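Local coordinates for glutathione S-transferase omega-like 2 (Saccharomyces cerevisiae, PDB 5LKB), which acts as a glutathione-dependent thiol transferase, dehydroascorbate reductase and dimethylarsinic acid reductase, and reacts with glutathionyl-(hydro)quinones, at residues R155-V160 / V170-S175; T197-A202 / D281-A286. All blocks are in the same frame, centred on the assembly; numbering follows the deposited sequence.

In the fold
The two contacts follow each other along the chain: both segments of contact 1 precede those of contact 2. Contact 1 lies in the thioredoxin-like N-terminal domain, where the loop before strand 160-163 meets the end of strand 168-171 and the start of helix 174-182. It forms part of the glutathione site. Contact 2 joins the loop 197-202, between helices 192-196 and 205-220, to the start of helix 285-304 in the helical C-terminal domain. The centres are 22 Å apart and the nearest atoms about 5 Å. Helices 47-58 and 174-182 touch both contacts, so the glutathione pocket and the seam to the helical domain share the same two helices.

Contact 1. Residues R155-V160 / V170-S175; sequences RFTVPV and VNNESS. With GOL (glycerol), chain D.
Pro159 meets Asn172 and Ser174 in the tight, buried half of this contact. Pro159 CG lies 4.0 Å from Ser174 CB. On its carbonyl side, Pro159 O sits 3.5 Å from Asn172 CA in a CA-H...O contact. The peptide bond before Pro159 is cis, the hallmark cis-proline of the thioredoxin fold. The side chain of Pro159 is about 5 Å from that of the nucleophile Cys46. Asn172 crosses Thr157 at about a right angle, and its amide is held from outside by Tyr145 and by the backbone of Phe20.

The other half is looser and is bridged by small molecules. A water accepts from Thr157 OG1 and donates to Pro159 O and to Asn172 O, the last at 2.7 Å. Beside it lies a glycerol, probably from the crystallisation liquor. Its O3 donates to Val158 O at 2.8 Å, and its O2 donates to Asn172 O while accepting from Ser174 N. The hydroxyl of Ser174 is turned between its own N and carbonyl carbon (chi1 69°) and meets glycerol O1 at 2.7 Å.

Glu173 caps helix 174-182. Its OE2 takes the N-H and the hydroxyl of Ser175 from opposite faces of the carboxylate plane, while OE1 is held by Ser18. Arg155, Val158, Glu173 and Ser174 all bind glutathione. Glycerol probably borrows polar groups that serve glutathione; Ser175 and Ser18 together restrain the Glu173 carboxylate.

Contact 2. Residues T197-A202 / D281-A286; sequences TDLVPA and DQLTEA
Leu199 and Glu285 are joined by a backbone hydrogen bond. Glu285 N donates to Leu199 O at 2.9 Å, and the N-H...O angle of 173° is nearly straight. Thr284 CB packs against the same oxygen, 3.3 Å from Leu199 O.

Each segment also has a polar bond of its own. Asp198 OD1 accepts from Val200 N, which closes an Asx turn, and it has a second partner in Asn182. The donor N comes from above the carboxylate plane, 43° out of it. On the other side Thr284 is the N-cap of helix 285-304: its OG1 accepts from Ala286 N at 3.0 Å. With chi1 at 80°, the hydroxyl of Thr284 folds back over its own backbone toward the helix start.

Leu199 O therefore takes an N-H in the first turn of this helix. The helix belongs to the all-helical C-terminal domain of the GST fold, and the loop 197-202 leads from the N-terminal half of the chain into that domain.

Van der Waals contacts flank the bond. Leu199 CD2 lies 4.4 Å from Leu283 CG, and both side chains rest on Leu58 of helix 47-58. Pro201 and Gln282 run alongside each other, pointing opposite ways. Gln282 lays its amide along the Pro201 ring, with Pro201 CG 3.6 Å from Gln282 NE2.

The salt bridge of the region is made by Glu285. Its extended chain crosses Val200 at a slant, with OE2 3.4 Å from Val200 CG2. That oxygen pairs with Arg179 of helix 174-182, and OE1 accepts from Asn212 of helix 205-220.

Contact 1. Residues R155-V160 / V170-S175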
loop_
_atom_site.group_PDB
_atom_site.type_symbol
_atom_site.label_atom_id
_atom_site.label_comp_id
_atom_site.label_asym_id
_atom_site.label_seq_id
_atom_site.Cartn_x
_atom_site.Cartn_y
_atom_site.Cartn_z
ATOM N N ARG A 155 -10.310 27.651 2.476
ATOM C CA ARG A 155 -9.099 27.120 1.861
ATOM C C ARG A 155 -8.932 27.622 0.435
ATOM O O ARG A 155 -9.896 27.765 -0.311
ATOM C CB ARG A 155 -9.135 25.600 1.876
ATOM C CG ARG A 155 -9.094 25.032 3.317
ATOM C CD ARG A 155 -9.486 23.587 3.367
ATOM N NE ARG A 155 -8.516 22.707 2.722
ATOM C CZ ARG A 155 -7.592 21.971 3.358
ATOM N NH1 ARG A 155 -7.478 22.021 4.683
ATOM N NH2 ARG A 155 -6.768 21.181 2.668
ATOM N N PHE A 156 -7.659 27.811 0.061
ATOM C CA PHE A 156 -7.264 28.405 -1.201
ATOM C C PHE A 156 -7.052 27.287 -2.234
ATOM O O PHE A 156 -5.922 26.883 -2.543
ATOM C CB PHE A 156 -5.983 29.210 -1.019
ATOM C CG PHE A 156 -6.020 30.150 0.120
ATOM C CD1 PHE A 156 -6.857 31.244 0.083
ATOM C CD2 PHE A 156 -5.208 29.980 1.214
ATOM C CE1 PHE A 156 -6.903 32.118 1.147
ATOM C CE2 PHE A 156 -5.242 30.872 2.273
ATOM C CZ PHE A 156 -6.091 31.959 2.217
ATOM N N THR A 157 -8.151 26.760 -2.747
ATOM C CA THR A 157 -8.122 25.513 -3.511
ATOM C C THR A 157 -7.809 25.756 -4.978
ATOM O O THR A 157 -7.970 26.865 -5.508
ATOM C CB THR A 157 -9.467 24.792 -3.418
ATOM O OG1 THR A 157 -10.535 25.704 -3.768
ATOM C CG2 THR A 157 -9.725 24.270 -2.016
ATOM N N VAL A 158 -7.289 24.690 -5.635
ATOM C CA VAL A 158 -7.247 24.603 -7.109
ATOM C C VAL A 158 -8.383 23.708 -7.573
ATOM O O VAL A 158 -8.842 22.868 -6.823
ATOM C CB VAL A 158 -5.880 24.107 -7.660
ATOM C CG1 VAL A 158 -4.812 25.123 -7.358
ATOM C CG2 VAL A 158 -5.505 22.745 -7.026
ATOM N N PRO A 159 -8.841 23.854 -8.807
ATOM C CA PRO A 159 -8.483 24.797 -9.871
ATOM C C PRO A 159 -9.122 26.181 -9.661
ATOM O O PRO A 159 -10.166 26.300 -8.989
ATOM C CB PRO A 159 -9.110 24.152 -11.102
ATOM C CG PRO A 159 -10.274 23.522 -10.608
ATOM C CD PRO A 159 -9.927 22.981 -9.270
ATOM N N VAL A 160 -8.536 27.186 -10.303
ATOM C CA VAL A 160 -9.096 28.532 -10.324
ATOM C C VAL A 160 -9.239 28.970 -11.770
ATOM O O VAL A 160 -8.261 28.959 -12.527
ATOM C CB VAL A 160 -8.209 29.495 -9.537
ATOM C CG1 VAL A 160 -8.674 30.943 -9.758
ATOM C CG2 VAL A 160 -8.229 29.172 -8.037
ATOM N N VAL A 170 -13.647 33.716 -11.419
ATOM C CA VAL A 170 -14.950 33.435 -12.020
ATOM C C VAL A 170 -15.579 32.250 -11.326
ATOM O O VAL A 170 -16.720 32.287 -10.856
ATOM C CB VAL A 170 -14.832 33.204 -13.545
ATOM C CG1 VAL A 170 -16.193 32.768 -14.158
ATOM C CG2 VAL A 170 -14.243 34.464 -14.249
ATOM N N ASN A 171 -14.810 31.163 -11.216
ATOM C CA ASN A 171 -15.368 29.907 -10.751
ATOM C C ASN A 171 -14.191 29.089 -10.233
ATOM O O ASN A 171 -13.158 29.013 -10.914
ATOM C CB ASN A 171 -16.093 29.181 -11.848
ATOM C CG ASN A 171 -16.985 28.097 -11.361
ATOM O OD1 ASN A 171 -16.481 27.081 -10.837
ATOM N ND2 ASN A 171 -18.294 28.212 -11.553
ATOM N N ASN A 172 -14.340 28.503 -9.026
ATOM C CA ASN A 172 -13.353 27.576 -8.465
ATOM C C ASN A 172 -13.984 26.236 -8.126
ATOM O O ASN A 172 -13.437 25.479 -7.298
ATOM C CB ASN A 172 -12.571 28.205 -7.322
ATOM C CG ASN A 172 -13.361 28.294 -6.053
ATOM O OD1 ASN A 172 -14.626 28.281 -6.101
ATOM N ND2 ASN A 172 -12.648 28.388 -4.892
ATOM N N GLU A 173 -15.026 25.851 -8.826
ATOM C CA GLU A 173 -15.673 24.547 -8.685
ATOM C C GLU A 173 -15.390 23.743 -9.941
ATOM O O GLU A 173 -15.919 24.013 -11.006
ATOM C CB GLU A 173 -17.167 24.738 -8.389
ATOM C CG GLU A 173 -18.001 23.505 -8.441
ATOM C CD GLU A 173 -17.378 22.376 -7.595
ATOM O OE1 GLU A 173 -17.053 22.623 -6.405
ATOM O OE2 GLU A 173 -17.226 21.245 -8.116
ATOM N N SER A 174 -14.618 22.648 -9.803
ATOM C CA SER A 174 -14.193 21.945 -11.009
ATOM C C SER A 174 -15.387 21.408 -11.806
ATOM O O SER A 174 -15.306 21.283 -13.032
ATOM C CB SER A 174 -13.198 20.801 -10.661
ATOM O OG SER A 174 -13.841 19.732 -9.948
ATOM N N SER A 175 -16.480 21.016 -11.134
ATOM C CA SER A 175 -17.594 20.405 -11.838
ATOM C C SER A 175 -18.279 21.443 -12.724
ATOM O O SER A 175 -18.907 21.048 -13.715
ATOM C CB SER A 175 -18.610 19.822 -10.849
ATOM O OG SER A 175 -19.231 20.820 -10.040
HETATM C C1 GOL D . -13.369 20.592 -6.305
HETATM O O1 GOL D . -14.260 20.308 -7.361
HETATM C C2 GOL D . -13.310 22.121 -6.189
HETATM O O2 GOL D . -12.945 22.673 -7.458
HETATM C C3 GOL D . -12.310 22.558 -5.131
HETATM O O3 GOL D . -11.050 21.909 -5.353
HETATM O O HOH W 1 -10.900 25.350 -6.476
#

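Contact 2. Residues T197-A202 / D281-A286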
loop_
_atom_site.group_PDB
_atom_site.type_symbol
_atom_site.label_atom_id
_atom_site.label_comp_id
_atom_site.label_asym_id
_atom_site.label_seq_id
_atom_site.Cartn_x
_atom_site.Cartn_y
_atom_site.Cartn_z
ATOM N N THR A 197 -17.391 18.826 -30.611
ATOM C CA THR A 197 -17.233 17.911 -29.495
ATOM C C THR A 197 -18.173 18.349 -28.376
ATOM O O THR A 197 -18.243 19.535 -28.044
ATOM C CB THR A 197 -15.778 17.943 -29.018
ATOM O OG1 THR A 197 -14.914 17.385 -30.020
ATOM C CG2 THR A 197 -15.609 17.128 -27.817
ATOM N N ASP A 198 -18.928 17.389 -27.832
ATOM C CA ASP A 198 -19.847 17.639 -26.733
ATOM C C ASP A 198 -19.695 16.559 -25.667
ATOM O O ASP A 198 -20.102 15.408 -25.866
ATOM C CB ASP A 198 -21.301 17.682 -27.248
ATOM C CG ASP A 198 -22.263 18.234 -26.222
ATOM O OD1 ASP A 198 -21.927 18.414 -25.006
ATOM O OD2 ASP A 198 -23.442 18.520 -26.609
ATOM N N LEU A 199 -19.185 16.966 -24.525
ATOM C CA LEU A 199 -18.923 16.049 -23.409
ATOM C C LEU A 199 -20.152 15.801 -22.548
ATOM O O LEU A 199 -20.147 14.930 -21.680
ATOM C CB LEU A 199 -17.735 16.596 -22.616
ATOM C CG LEU A 199 -16.415 16.593 -23.388
ATOM C CD1 LEU A 199 -15.387 17.423 -22.695
ATOM C CD2 LEU A 199 -15.897 15.213 -23.584
ATOM N N VAL A 200 -21.243 16.511 -22.792
ATOM C CA VAL A 200 -22.482 16.368 -22.023
ATOM C C VAL A 200 -23.648 16.399 -23.026
ATOM O O VAL A 200 -24.499 17.312 -22.991
ATOM C CB VAL A 200 -22.600 17.469 -20.973
ATOM C CG1 VAL A 200 -23.728 17.122 -20.040
ATOM C CG2 VAL A 200 -21.272 17.604 -20.169
ATOM N N PRO A 201 -23.719 15.432 -23.932
ATOM C CA PRO A 201 -24.833 15.409 -24.907
ATOM C C PRO A 201 -26.197 15.272 -24.241
ATOM O O PRO A 201 -26.394 14.537 -23.272
ATOM C CB PRO A 201 -24.530 14.184 -25.781
ATOM C CG PRO A 201 -23.540 13.367 -25.023
ATOM C CD PRO A 201 -22.795 14.303 -24.117
ATOM N N ALA A 202 -27.185 15.937 -24.841
ATOM C CA ALA A 202 -28.507 15.969 -24.245
ATOM C C ALA A 202 -29.079 14.587 -24.009
ATOM O O ALA A 202 -29.753 14.356 -22.998
ATOM C CB ALA A 202 -29.441 16.694 -25.225
ATOM N N ASP A 281 -22.142 5.355 -25.430
ATOM C CA ASP A 281 -21.163 4.744 -26.312
ATOM C C ASP A 281 -20.130 5.742 -26.828
ATOM O O ASP A 281 -19.467 5.482 -27.827
ATOM C CB ASP A 281 -21.889 4.033 -27.458
ATOM C CG ASP A 281 -22.715 4.975 -28.290
ATOM O OD1 ASP A 281 -22.922 6.132 -27.878
ATOM O OD2 ASP A 281 -23.166 4.560 -29.377
ATOM N N GLN A 282 -19.971 6.883 -26.149
ATOM C CA GLN A 282 -18.992 7.898 -26.511
ATOM C C GLN A 282 -18.345 8.462 -25.236
ATOM O O GLN A 282 -18.904 8.372 -24.137
ATOM C CB GLN A 282 -19.668 9.067 -27.276
ATOM C CG GLN A 282 -20.652 9.774 -26.370
ATOM C CD GLN A 282 -21.258 11.043 -26.936
ATOM O OE1 GLN A 282 -22.316 10.999 -27.536
ATOM N NE2 GLN A 282 -20.614 12.186 -26.686
ATOM N N LEU A 283 -17.194 9.119 -25.436
ATOM C CA LEU A 283 -16.521 9.824 -24.354
ATOM C C LEU A 283 -17.370 10.983 -23.864
ATOM O O LEU A 283 -17.839 11.821 -24.646
ATOM C CB LEU A 283 -15.179 10.326 -24.833
ATOM C CG LEU A 283 -14.292 11.145 -23.895
ATOM C CD1 LEU A 283 -13.702 10.216 -22.896
ATOM C CD2 LEU A 283 -13.189 11.918 -24.614
ATOM N N THR A 284 -17.568 11.038 -22.578
ATOM C CA THR A 284 -18.294 12.083 -21.900
ATOM C C THR A 284 -17.554 12.562 -20.670
ATOM O O THR A 284 -16.553 11.958 -20.206
ATOM C CB THR A 284 -19.708 11.654 -21.487
ATOM O OG1 THR A 284 -19.648 10.864 -20.282
ATOM C CG2 THR A 284 -20.457 10.922 -22.622
ATOM N N GLU A 285 -18.092 13.632 -20.108
ATOM C CA GLU A 285 -17.654 14.177 -18.835
ATOM C C GLU A 285 -17.609 13.121 -17.727
ATOM O O GLU A 285 -16.777 13.222 -16.811
ATOM C CB GLU A 285 -18.648 15.250 -18.417
ATOM C CG GLU A 285 -18.401 15.836 -17.100
ATOM C CD GLU A 285 -19.491 16.845 -16.723
ATOM O OE1 GLU A 285 -20.329 16.533 -15.847
ATOM O OE2 GLU A 285 -19.470 17.952 -17.299
ATOM N N ALA A 286 -18.529 12.153 -17.766
ATOM C CA ALA A 286 -18.541 11.114 -16.730
ATOM C C ALA A 286 -17.223 10.364 -16.744
ATOM O O ALA A 286 -16.694 10.011 -15.676
ATOM C CB ALA A 286 -19.683 10.124 -16.972
#